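Local coordinates for thioredoxin reductase (Streptomyces clavuligerus, PDB 4NTD), which uses FAD and an active-site cysteine pair to form disulfide bonds in natural products such as holomycin, in a thioredoxin-reductase-like framework, at residues A275-R283 with A294-R302; A38-L47 with L87-Y97. All blocks are in the same frame, centred on the assembly; numbering follows the deposited sequence.

Interaction 1: A275-R283 with A294-R302. With FAD (flavin-adenine dinucleotide), chain C; PO4 (phosphate ion), chain F.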
loop_
_atom_site.group_PDB
_atom_site.type_symbol
_atom_site.label_atom_id
_atom_site.label_comp_id
_atom_site.label_asym_id
_atom_site.label_seq_id
_atom_site.Cartn_x
_atom_site.Cartn_y
_atom_site.Cartn_z
ATOM N N ALA A 275 -17.509 13.462 2.645
ATOM C CA ALA A 275 -18.216 14.378 1.747
ATOM C C ALA A 275 -18.221 13.876 0.299
ATOM O O ALA A 275 -19.138 14.184 -0.465
ATOM C CB ALA A 275 -17.603 15.770 1.820
ATOM N N ASP A 276 -17.200 13.098 -0.066
ATOM C CA ASP A 276 -17.095 12.523 -1.413
ATOM C C ASP A 276 -18.042 11.340 -1.675
ATOM O O ASP A 276 -18.145 10.873 -2.811
ATOM C CB ASP A 276 -15.643 12.112 -1.714
ATOM C CG ASP A 276 -15.114 11.036 -0.772
ATOM O OD1 ASP A 276 -15.877 10.530 0.081
ATOM O OD2 ASP A 276 -13.918 10.699 -0.890
ATOM N N GLY A 277 -18.713 10.852 -0.632
ATOM C CA GLY A 277 -19.695 9.774 -0.768
ATOM C C GLY A 277 -19.166 8.381 -0.464
ATOM O O GLY A 277 -19.928 7.414 -0.468
ATOM N N TRP A 278 -17.865 8.271 -0.197
ATOM C CA TRP A 278 -17.240 6.985 0.125
ATOM C C TRP A 278 -17.115 6.827 1.638
ATOM O O TRP A 278 -17.060 7.819 2.366
ATOM C CB TRP A 278 -15.866 6.879 -0.547
ATOM C CG TRP A 278 -15.951 6.843 -2.049
ATOM C CD1 TRP A 278 -16.313 7.868 -2.873
ATOM C CD2 TRP A 278 -15.678 5.723 -2.901
ATOM N NE1 TRP A 278 -16.283 7.459 -4.184
ATOM C CE2 TRP A 278 -15.896 6.146 -4.229
ATOM C CE3 TRP A 278 -15.269 4.405 -2.672
ATOM C CZ2 TRP A 278 -15.719 5.298 -5.324
ATOM C CZ3 TRP A 278 -15.093 3.564 -3.763
ATOM C CH2 TRP A 278 -15.321 4.013 -5.069
ATOM N N ILE A 279 -17.082 5.582 2.112
ATOM C CA ILE A 279 -16.959 5.313 3.546
ATOM C C ILE A 279 -15.638 5.892 4.050
ATOM O O ILE A 279 -14.581 5.645 3.468
ATOM C CB ILE A 279 -17.028 3.799 3.866
ATOM C CG1 ILE A 279 -18.415 3.224 3.532
ATOM C CG2 ILE A 279 -16.682 3.530 5.330
ATOM C CD1 ILE A 279 -19.557 3.776 4.363
ATOM N N ALA A 280 -15.712 6.668 5.127
ATOM C CA ALA A 280 -14.545 7.355 5.669
ATOM C C ALA A 280 -13.681 6.403 6.488
ATOM O O ALA A 280 -14.194 5.573 7.238
ATOM C CB ALA A 280 -14.981 8.536 6.525
ATOM N N THR A 281 -12.366 6.523 6.330
ATOM C CA THR A 281 -11.419 5.751 7.129
ATOM C C THR A 281 -10.259 6.625 7.569
ATOM O O THR A 281 -9.987 7.659 6.958
ATOM C CB THR A 281 -10.826 4.564 6.341
ATOM O OG1 THR A 281 -10.110 5.049 5.198
ATOM C CG2 THR A 281 -11.914 3.606 5.888
ATOM N N ASP A 282 -9.570 6.200 8.625
ATOM C CA ASP A 282 -8.262 6.769 8.933
ATOM C C ASP A 282 -7.238 6.106 8.010
ATOM O O ASP A 282 -7.606 5.307 7.143
ATOM C CB ASP A 282 -7.918 6.665 10.434
ATOM C CG ASP A 282 -7.538 5.260 10.887
ATOM O OD1 ASP A 282 -7.363 4.342 10.058
ATOM O OD2 ASP A 282 -7.400 5.085 12.116
ATOM N N ARG A 283 -5.960 6.430 8.178
ATOM C CA ARG A 283 -4.953 5.972 7.221
ATOM C C ARG A 283 -4.588 4.488 7.344
ATOM O O ARG A 283 -3.863 3.969 6.499
ATOM C CB ARG A 283 -3.709 6.862 7.277
ATOM C CG ARG A 283 -4.008 8.280 6.814
ATOM C CD ARG A 283 -2.767 9.038 6.382
ATOM N NE ARG A 283 -3.111 10.392 5.952
ATOM C CZ ARG A 283 -2.281 11.229 5.333
ATOM N NH1 ARG A 283 -1.031 10.869 5.049
ATOM N NH2 ARG A 283 -2.705 12.440 4.990
ATOM N N ALA A 294 -11.806 -1.203 6.772
ATOM C CA ALA A 294 -12.147 -1.330 5.355
ATOM C C ALA A 294 -10.920 -1.019 4.503
ATOM O O ALA A 294 -10.246 -0.018 4.741
ATOM C CB ALA A 294 -13.290 -0.396 4.997
ATOM N N VAL A 295 -10.631 -1.877 3.523
ATOM C CA VAL A 295 -9.440 -1.723 2.678
ATOM C C VAL A 295 -9.717 -2.035 1.211
ATOM O O VAL A 295 -10.600 -2.831 0.889
ATOM C CB VAL A 295 -8.270 -2.621 3.150
ATOM C CG1 VAL A 295 -7.907 -2.325 4.597
ATOM C CG2 VAL A 295 -8.597 -4.097 2.975
ATOM N N GLY A 296 -8.927 -1.422 0.335
ATOM C CA GLY A 296 -9.013 -1.639 -1.106
ATOM C C GLY A 296 -10.051 -0.795 -1.824
ATOM O O GLY A 296 -10.408 0.298 -1.375
ATOM N N ASN A 297 -10.533 -1.319 -2.951
ATOM C CA ASN A 297 -11.486 -0.611 -3.812
ATOM C C ASN A 297 -12.820 -0.259 -3.143
ATOM O O ASN A 297 -13.522 0.627 -3.629
ATOM C CB ASN A 297 -11.787 -1.424 -5.086
ATOM C CG ASN A 297 -10.830 -1.146 -6.245
ATOM O OD1 ASN A 297 -10.786 -1.930 -7.192
ATOM N ND2 ASN A 297 -10.094 -0.033 -6.204
ATOM N N VAL A 298 -13.184 -0.942 -2.056
ATOM C CA VAL A 298 -14.427 -0.611 -1.340
ATOM C C VAL A 298 -14.382 0.804 -0.746
ATOM O O VAL A 298 -15.426 1.424 -0.559
ATOM C CB VAL A 298 -14.798 -1.664 -0.259
ATOM C CG1 VAL A 298 -13.818 -1.650 0.908
ATOM C CG2 VAL A 298 -16.225 -1.450 0.239
ATOM N N VAL A 299 -13.180 1.316 -0.472
ATOM C CA VAL A 299 -13.015 2.688 0.030
ATOM C C VAL A 299 -12.154 3.608 -0.853
ATOM O O VAL A 299 -12.124 4.815 -0.623
ATOM C CB VAL A 299 -12.460 2.708 1.477
ATOM C CG1 VAL A 299 -13.526 2.241 2.456
ATOM C CG2 VAL A 299 -11.199 1.862 1.608
ATOM N N ASP A 300 -11.476 3.058 -1.860
ATOM C CA ASP A 300 -10.570 3.844 -2.700
ATOM C C ASP A 300 -10.639 3.382 -4.158
ATOM O O ASP A 300 -10.077 2.344 -4.503
ATOM C CB ASP A 300 -9.136 3.720 -2.164
ATOM C CG ASP A 300 -8.125 4.546 -2.954
ATOM O OD1 ASP A 300 -8.502 5.212 -3.941
ATOM O OD2 ASP A 300 -6.933 4.523 -2.576
ATOM N N PRO A 301 -11.306 4.165 -5.031
ATOM C CA PRO A 301 -11.414 3.763 -6.439
ATOM C C PRO A 301 -10.108 3.826 -7.244
ATOM O O PRO A 301 -10.066 3.330 -8.371
ATOM C CB PRO A 301 -12.429 4.759 -7.008
ATOM C CG PRO A 301 -12.268 5.975 -6.166
ATOM C CD PRO A 301 -11.929 5.480 -4.788
ATOM N N ARG A 302 -9.074 4.436 -6.663
ATOM C CA ARG A 302 -7.769 4.580 -7.300
ATOM C C ARG A 302 -6.771 3.492 -6.876
ATOM O O ARG A 302 -5.652 3.450 -7.388
ATOM C CB ARG A 302 -7.197 5.962 -6.966
ATOM C CG ARG A 302 -8.089 7.119 -7.395
ATOM C CD ARG A 302 -7.817 8.390 -6.600
ATOM N NE ARG A 302 -8.731 8.545 -5.469
ATOM C CZ ARG A 302 -8.441 8.203 -4.218
ATOM N NH1 ARG A 302 -7.256 7.684 -3.927
ATOM N NH2 ARG A 302 -9.336 8.379 -3.255
HETATM P PA FAD C . -11.014 -7.289 -5.402
HETATM O O1A FAD C . -9.700 -7.760 -5.964
HETATM O O2A FAD C . -12.119 -6.940 -6.363
HETATM O O5B FAD C . -11.556 -8.420 -4.404
HETATM C C5B FAD C . -12.786 -8.242 -3.712
HETATM C C4B FAD C . -13.317 -9.614 -3.336
HETATM O O4B FAD C . -14.412 -9.468 -2.435
HETATM C C3B FAD C . -13.837 -10.392 -4.543
HETATM O O3B FAD C . -13.149 -11.642 -4.673
HETATM C C2B FAD C . -15.319 -10.591 -4.266
HETATM O O2B FAD C . -15.790 -11.868 -4.705
HETATM C C1B FAD C . -15.393 -10.454 -2.755
HETATM N N9A FAD C . -16.694 -10.033 -2.190
HETATM C C8A FAD C . -17.394 -8.929 -2.508
HETATM N N7A FAD C . -18.525 -8.854 -1.765
HETATM C C5A FAD C . -18.548 -9.923 -0.950
HETATM C C6A FAD C . -19.452 -10.455 0.090
HETATM N N6A FAD C . -20.593 -9.801 0.401
HETATM N N1A FAD C . -19.101 -11.609 0.706
HETATM C C2A FAD C . -17.965 -12.272 0.400
HETATM N N3A FAD C . -17.097 -11.837 -0.535
HETATM C C4A FAD C . -17.332 -10.694 -1.228
HETATM N N1 FAD C . -4.832 -3.367 -11.045
HETATM C C2 FAD C . -3.496 -3.547 -11.164
HETATM O O2 FAD C . -2.774 -3.224 -10.199
HETATM N N3 FAD C . -2.929 -4.055 -12.274
HETATM C C4 FAD C . -3.658 -4.426 -13.342
HETATM O O4 FAD C . -3.103 -4.888 -14.360
HETATM C C4X FAD C . -5.131 -4.272 -13.290
HETATM N N5 FAD C . -5.948 -4.616 -14.317
HETATM C C5X FAD C . -7.293 -4.439 -14.220
HETATM C C6 FAD C . -8.108 -4.801 -15.288
HETATM C C7 FAD C . -9.489 -4.636 -15.222
HETATM C C7M FAD C . -10.353 -5.035 -16.393
HETATM C C8 FAD C . -10.104 -4.068 -13.996
HETATM C C8M FAD C . -11.595 -3.872 -13.907
HETATM C C9 FAD C . -9.297 -3.703 -12.924
HETATM C C9A FAD C . -7.910 -3.864 -12.985
HETATM N N10 FAD C . -7.064 -3.503 -11.905
HETATM C C10 FAD C . -5.680 -3.702 -12.042
HETATM C "C1'" FAD C . -7.565 -2.943 -10.643
HETATM C "C2'" FAD C . -7.838 -4.089 -9.668
HETATM O "O2'" FAD C . -9.026 -4.782 -10.077
HETATM C "C3'" FAD C . -8.014 -3.589 -8.235
HETATM O "O3'" FAD C . -6.858 -2.835 -7.852
HETATM C "C4'" FAD C . -8.206 -4.718 -7.222
HETATM O "O4'" FAD C . -9.194 -5.654 -7.666
HETATM C "C5'" FAD C . -8.643 -4.184 -5.864
HETATM O "O5'" FAD C . -8.440 -5.200 -4.885
HETATM P P FAD C . -9.494 -5.442 -3.698
HETATM O O1P FAD C . -9.923 -4.110 -3.146
HETATM O O2P FAD C . -8.904 -6.493 -2.791
HETATM O O3P FAD C . -10.825 -6.009 -4.432
HETATM P P PO4 F . -6.431 13.116 5.241
HETATM O O1 PO4 F . -5.392 14.190 5.022
HETATM O O2 PO4 F . -5.750 11.776 5.968
HETATM O O3 PO4 F . -7.489 13.612 6.197
HETATM O O4 PO4 F . -7.065 12.782 3.911
HETATM O O HOH W 1 -17.222 3.503 0.216
HETATM O O HOH W 2 -12.909 6.459 1.408
#
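Trp278 lays its indole against Pro301 in a CH-pi contact, and it buries more surface between 275-283 and 294-302 than any other residue. Pro301 CD lies 3.7 Å from the centroid of the six-membered ring of Trp278 and only 11° off the ring normal, while CB and CG spread over CH2 and CZ2. The same ring meets backbone at its edge: Asn297 O lies in the indole plane, 3.3 Å from Trp278 CZ3. Further along, Val299 CG1, anti to the carbonyl carbon (chi1 -72°), reaches Ile279 CB and Thr281 CG2, the latter at 4.0 Å.

Polar links across the contact run through water. One water accepts from Ile279 N and donates to Val298 O; another lies between Ile279 O and Val299 O.

Within each segment, side chains also bond to the backbone. Asp276 OD1 takes the N-H of Trp278 at 3.0 Å in an Asx turn, met from above the carboxylate plane, and Asp300 OD1 does the same for Arg302 N. Asn297 ND2 donates to Asp300 O at 2.9 Å, nearly in its own amide plane, while Asn297 OD1 accepts from Arg65.

Asn297 N donates to FAD O1P (2.9 Å), and glutathione touches Asn297, Pro301 and Arg302. The arrangement is the loop after the last parallel strand of the FAD domain, which presents a backbone amide to the flavin nucleotide's pyrophosphate.

Interaction 2: A38-L47 with L87-Y97. With FAD (flavin-adenine dinucleotide), chain C.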
loop_
_atom_site.group_PDB
_atom_site.type_symbol
_atom_site.label_atom_id
_atom_site.label_comp_id
_atom_site.label_asym_id
_atom_site.label_seq_id
_atom_site.Cartn_x
_atom_site.Cartn_y
_atom_site.Cartn_z
ATOM N N ALA A 38 -11.510 -11.713 -0.454
ATOM C CA ALA A 38 -10.147 -12.237 -0.522
ATOM C C ALA A 38 -9.492 -11.889 -1.855
ATOM O O ALA A 38 -8.920 -12.749 -2.535
ATOM C CB ALA A 38 -10.141 -13.742 -0.288
ATOM N N GLY A 39 -9.587 -10.616 -2.226
ATOM C CA GLY A 39 -8.687 -10.039 -3.211
ATOM C C GLY A 39 -7.373 -9.744 -2.509
ATOM O O GLY A 39 -7.144 -10.209 -1.391
ATOM N N ALA A 40 -6.510 -8.963 -3.147
ATOM C CA ALA A 40 -5.212 -8.640 -2.548
ATOM C C ALA A 40 -5.352 -7.914 -1.204
ATOM O O ALA A 40 -4.539 -8.117 -0.301
ATOM C CB ALA A 40 -4.369 -7.821 -3.510
ATOM N N GLY A 41 -6.377 -7.076 -1.074
ATOM C CA GLY A 41 -6.627 -6.354 0.174
ATOM C C GLY A 41 -6.898 -7.283 1.343
ATOM O O GLY A 41 -6.197 -7.248 2.355
ATOM N N GLY A 42 -7.915 -8.126 1.202
ATOM C CA GLY A 42 -8.266 -9.075 2.248
ATOM C C GLY A 42 -7.178 -10.103 2.502
ATOM O O GLY A 42 -6.913 -10.460 3.649
ATOM N N LEU A 43 -6.540 -10.581 1.437
ATOM C CA LEU A 43 -5.492 -11.593 1.583
ATOM C C LEU A 43 -4.283 -11.076 2.356
ATOM O O LEU A 43 -3.771 -11.775 3.231
ATOM C CB LEU A 43 -5.047 -12.147 0.227
ATOM C CG LEU A 43 -6.001 -13.139 -0.448
ATOM C CD1 LEU A 43 -5.521 -13.437 -1.858
ATOM C CD2 LEU A 43 -6.139 -14.424 0.358
ATOM N N ASN A 44 -3.821 -9.865 2.053
ATOM C CA ASN A 44 -2.648 -9.348 2.763
ATOM C C ASN A 44 -2.988 -8.989 4.216
ATOM O O ASN A 44 -2.135 -9.111 5.097
ATOM C CB ASN A 44 -1.979 -8.182 2.021
ATOM C CG ASN A 44 -0.458 -8.195 2.157
ATOM O OD1 ASN A 44 0.267 -8.007 1.178
ATOM N ND2 ASN A 44 0.032 -8.429 3.371
ATOM N N ALA A 45 -4.226 -8.570 4.473
ATOM C CA ALA A 45 -4.682 -8.373 5.852
ATOM C C ALA A 45 -4.636 -9.697 6.620
ATOM O O ALA A 45 -4.085 -9.767 7.719
ATOM C CB ALA A 45 -6.087 -7.784 5.882
ATOM N N ALA A 46 -5.201 -10.745 6.026
ATOM C CA ALA A 46 -5.223 -12.073 6.645
ATOM C C ALA A 46 -3.821 -12.647 6.859
ATOM O O ALA A 46 -3.565 -13.303 7.871
ATOM C CB ALA A 46 -6.059 -13.034 5.812
ATOM N N LEU A 47 -2.921 -12.400 5.908
ATOM C CA LEU A 47 -1.549 -12.900 5.993
ATOM C C LEU A 47 -0.847 -12.374 7.246
ATOM O O LEU A 47 -0.272 -13.148 8.016
ATOM C CB LEU A 47 -0.761 -12.512 4.736
ATOM C CG LEU A 47 0.725 -12.886 4.677
ATOM C CD1 LEU A 47 0.934 -14.371 4.930
ATOM C CD2 LEU A 47 1.319 -12.483 3.336
ATOM N N LEU A 87 -3.735 -14.857 -6.634
ATOM C CA LEU A 87 -4.685 -15.272 -5.610
ATOM C C LEU A 87 -4.406 -16.698 -5.125
ATOM O O LEU A 87 -4.452 -16.949 -3.927
ATOM C CB LEU A 87 -6.124 -15.125 -6.116
ATOM C CG LEU A 87 -6.527 -13.696 -6.509
ATOM C CD1 LEU A 87 -7.930 -13.681 -7.096
ATOM C CD2 LEU A 87 -6.430 -12.734 -5.333
ATOM N N GLU A 88 -4.097 -17.616 -6.039
ATOM C CA GLU A 88 -3.748 -18.990 -5.653
ATOM C C GLU A 88 -2.539 -19.003 -4.712
ATOM O O GLU A 88 -2.552 -19.675 -3.680
ATOM C CB GLU A 88 -3.463 -19.853 -6.888
ATOM C CG GLU A 88 -3.130 -21.307 -6.573
ATOM C CD GLU A 88 -3.011 -22.177 -7.813
ATOM O OE1 GLU A 88 -3.759 -21.951 -8.787
ATOM O OE2 GLU A 88 -2.169 -23.101 -7.808
ATOM N N THR A 89 -1.506 -18.248 -5.073
ATOM C CA THR A 89 -0.288 -18.163 -4.266
ATOM C C THR A 89 -0.587 -17.539 -2.899
ATOM O O THR A 89 -0.157 -18.062 -1.870
ATOM C CB THR A 89 0.806 -17.355 -4.997
ATOM O OG1 THR A 89 1.046 -17.936 -6.287
ATOM C CG2 THR A 89 2.113 -17.347 -4.207
ATOM N N GLY A 90 -1.331 -16.436 -2.899
ATOM C CA GLY A 90 -1.725 -15.756 -1.665
ATOM C C GLY A 90 -2.569 -16.606 -0.730
ATOM O O GLY A 90 -2.341 -16.611 0.481
ATOM N N ARG A 91 -3.546 -17.319 -1.289
ATOM C CA ARG A 91 -4.399 -18.209 -0.500
ATOM C C ARG A 91 -3.590 -19.334 0.150
ATOM O O ARG A 91 -3.856 -19.712 1.292
ATOM C CB ARG A 91 -5.518 -18.803 -1.362
ATOM C CG ARG A 91 -6.647 -17.833 -1.679
ATOM C CD ARG A 91 -7.866 -18.553 -2.238
ATOM N NE ARG A 91 -7.550 -19.378 -3.402
ATOM C CZ ARG A 91 -7.581 -18.944 -4.659
ATOM N NH1 ARG A 91 -7.913 -17.687 -4.920
ATOM N NH2 ARG A 91 -7.283 -19.765 -5.657
ATOM N N ALA A 92 -2.607 -19.860 -0.580
ATOM C CA ALA A 92 -1.725 -20.908 -0.056
ATOM C C ALA A 92 -0.876 -20.399 1.110
ATOM O O ALA A 92 -0.718 -21.097 2.111
ATOM C CB ALA A 92 -0.833 -21.462 -1.160
ATOM N N GLU A 93 -0.348 -19.181 0.986
ATOM C CA GLU A 93 0.409 -18.553 2.077
ATOM C C GLU A 93 -0.466 -18.412 3.317
ATOM O O GLU A 93 -0.087 -18.832 4.410
ATOM C CB GLU A 93 0.925 -17.169 1.663
ATOM C CG GLU A 93 2.030 -17.193 0.618
ATOM C CD GLU A 93 2.405 -15.813 0.100
ATOM O OE1 GLU A 93 1.591 -14.866 0.213
ATOM O OE2 GLU A 93 3.521 -15.674 -0.440
ATOM N N VAL A 94 -1.648 -17.835 3.129
ATOM C CA VAL A 94 -2.564 -17.544 4.228
ATOM C C VAL A 94 -3.059 -18.823 4.919
ATOM O O VAL A 94 -3.069 -18.900 6.151
ATOM C CB VAL A 94 -3.743 -16.670 3.734
ATOM C CG1 VAL A 94 -4.849 -16.580 4.771
ATOM C CG2 VAL A 94 -3.248 -15.273 3.384
ATOM N N SER A 95 -3.453 -19.825 4.136
ATOM C CA SER A 95 -3.925 -21.092 4.701
ATOM C C SER A 95 -2.796 -21.858 5.406
ATOM O O SER A 95 -3.041 -22.567 6.383
ATOM C CB SER A 95 -4.587 -21.961 3.624
ATOM O OG SER A 95 -3.648 -22.391 2.660
ATOM N N GLY A 96 -1.564 -21.692 4.926
ATOM C CA GLY A 96 -0.388 -22.293 5.561
ATOM C C GLY A 96 -0.173 -21.842 6.999
ATOM O O GLY A 96 0.372 -22.592 7.814
ATOM N N TYR A 97 -0.599 -20.618 7.309
ATOM C CA TYR A 97 -0.519 -20.086 8.673
ATOM C C TYR A 97 -1.732 -20.449 9.537
ATOM O O TYR A 97 -1.784 -20.081 10.711
ATOM C CB TYR A 97 -0.322 -18.566 8.644
ATOM C CG TYR A 97 1.058 -18.151 8.189
ATOM C CD1 TYR A 97 2.166 -18.357 9.002
ATOM C CD2 TYR A 97 1.260 -17.553 6.949
ATOM C CE1 TYR A 97 3.434 -17.986 8.594
ATOM C CE2 TYR A 97 2.526 -17.176 6.533
ATOM C CZ TYR A 97 3.611 -17.393 7.363
ATOM O OH TYR A 97 4.877 -17.023 6.973
HETATM P PA FAD C . -11.014 -7.289 -5.402
HETATM O O1A FAD C . -9.700 -7.760 -5.964
HETATM O O2A FAD C . -12.119 -6.940 -6.363
HETATM O O5B FAD C . -11.556 -8.420 -4.404
HETATM C C5B FAD C . -12.786 -8.242 -3.712
HETATM C C4B FAD C . -13.317 -9.614 -3.336
HETATM O O4B FAD C . -14.412 -9.468 -2.435
HETATM C C3B FAD C . -13.837 -10.392 -4.543
HETATM O O3B FAD C . -13.149 -11.642 -4.673
HETATM C C2B FAD C . -15.319 -10.591 -4.266
HETATM O O2B FAD C . -15.790 -11.868 -4.705
HETATM C C1B FAD C . -15.393 -10.454 -2.755
HETATM N N9A FAD C . -16.694 -10.033 -2.190
HETATM C C8A FAD C . -17.394 -8.929 -2.508
HETATM N N7A FAD C . -18.525 -8.854 -1.765
HETATM C C5A FAD C . -18.548 -9.923 -0.950
HETATM C C6A FAD C . -19.452 -10.455 0.090
HETATM N N6A FAD C . -20.593 -9.801 0.401
HETATM N N1A FAD C . -19.101 -11.609 0.706
HETATM C C2A FAD C . -17.965 -12.272 0.400
HETATM N N3A FAD C . -17.097 -11.837 -0.535
HETATM C C4A FAD C . -17.332 -10.694 -1.228
HETATM N N1 FAD C . -4.832 -3.367 -11.045
HETATM C C2 FAD C . -3.496 -3.547 -11.164
HETATM O O2 FAD C . -2.774 -3.224 -10.199
HETATM N N3 FAD C . -2.929 -4.055 -12.274
HETATM C C4 FAD C . -3.658 -4.426 -13.342
HETATM O O4 FAD C . -3.103 -4.888 -14.360
HETATM C C4X FAD C . -5.131 -4.272 -13.290
HETATM N N5 FAD C . -5.948 -4.616 -14.317
HETATM C C5X FAD C . -7.293 -4.439 -14.220
HETATM C C6 FAD C . -8.108 -4.801 -15.288
HETATM C C7 FAD C . -9.489 -4.636 -15.222
HETATM C C7M FAD C . -10.353 -5.035 -16.393
HETATM C C8 FAD C . -10.104 -4.068 -13.996
HETATM C C8M FAD C . -11.595 -3.872 -13.907
HETATM C C9 FAD C . -9.297 -3.703 -12.924
HETATM C C9A FAD C . -7.910 -3.864 -12.985
HETATM N N10 FAD C . -7.064 -3.503 -11.905
HETATM C C10 FAD C . -5.680 -3.702 -12.042
HETATM C "C1'" FAD C . -7.565 -2.943 -10.643
HETATM C "C2'" FAD C . -7.838 -4.089 -9.668
HETATM O "O2'" FAD C . -9.026 -4.782 -10.077
HETATM C "C3'" FAD C . -8.014 -3.589 -8.235
HETATM O "O3'" FAD C . -6.858 -2.835 -7.852
HETATM C "C4'" FAD C . -8.206 -4.718 -7.222
HETATM O "O4'" FAD C . -9.194 -5.654 -7.666
HETATM C "C5'" FAD C . -8.643 -4.184 -5.864
HETATM O "O5'" FAD C . -8.440 -5.200 -4.885
HETATM P P FAD C . -9.494 -5.442 -3.698
HETATM O O1P FAD C . -9.923 -4.110 -3.146
HETATM O O2P FAD C . -8.904 -6.493 -2.791
HETATM O O3P FAD C . -10.825 -6.009 -4.432
HETATM O O HOH W 3 -9.129 -15.456 -3.291
#
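Leu43 is the knob of this helix pair, its side chain set in a hole formed by Leu87, Gly90, Arg91 and Val94. Its CD1 meets Leu87 CD2 at 3.7 Å, the two side chains crossing at about a right angle, and CD2 lies against Arg91 CG. Gly90, with no side chain, faces Leu43 with its backbone. One turn on, Val94 CG2 packs 3.5 Å from Leu43 O, while its CG1 meets the Ala46 methyl, CB, at 3.9 Å. Leu47, with CG anti to its backbone N (chi1 177°), swings its end toward the other helix, where CD1 approaches Tyr97 CE2 at 3.6 Å. Leu58 and Phe101 of the neighbouring strands close in on Val94, making this stretch the buried part.

The margin near Ala38 is looser and wetter. A water donates to Ala38 O at 2.8 Å and, in the modelled conformer of Arg91, one of two, also accepts from NH1; this tentative bridge lies beside the contact of Leu87 CD2 with Ala38 O.

At the far end the second subunit covers the contact. Leu47 CD2 rests 3.9 Å from Glu93 OE1, whose carboxylate is bound by Ser77 and Asp79 of the second subunit; Tyr97 OH also bonds Asp79 of that subunit.

The axes of 40-47 and 87-96 approach to 9.3 Å, their N-to-C directions 25° apart. At the start of the first helix Gly41 N donates to FAD O2P, as expected of the glycine-rich strand-turn-helix of a Rossmann-type FAD domain.

Both contacts serve the same FAD, grasping one phosphate by different oxygens: interaction 1 supplies the amide of Asn297 to O1P and interaction 2 that of Gly41 to O2P. Their centres lie 21 Å apart, yet the two meet directly where Val295 CG2 packs 4.0 Å from Gly41 C. In the five-stranded parallel sheet, strand 31-36 leads into the helix of interaction 2, whereas the outermost strand 292-294 leads into the loop of interaction 1. They differ in their distance from glutathione: the side chain of Asn297 is about 4 Å from it, that of Ala40 about 11 Å. Each contact also reaches the second subunit, through Arg283 in interaction 1 and Asn44 in interaction 2.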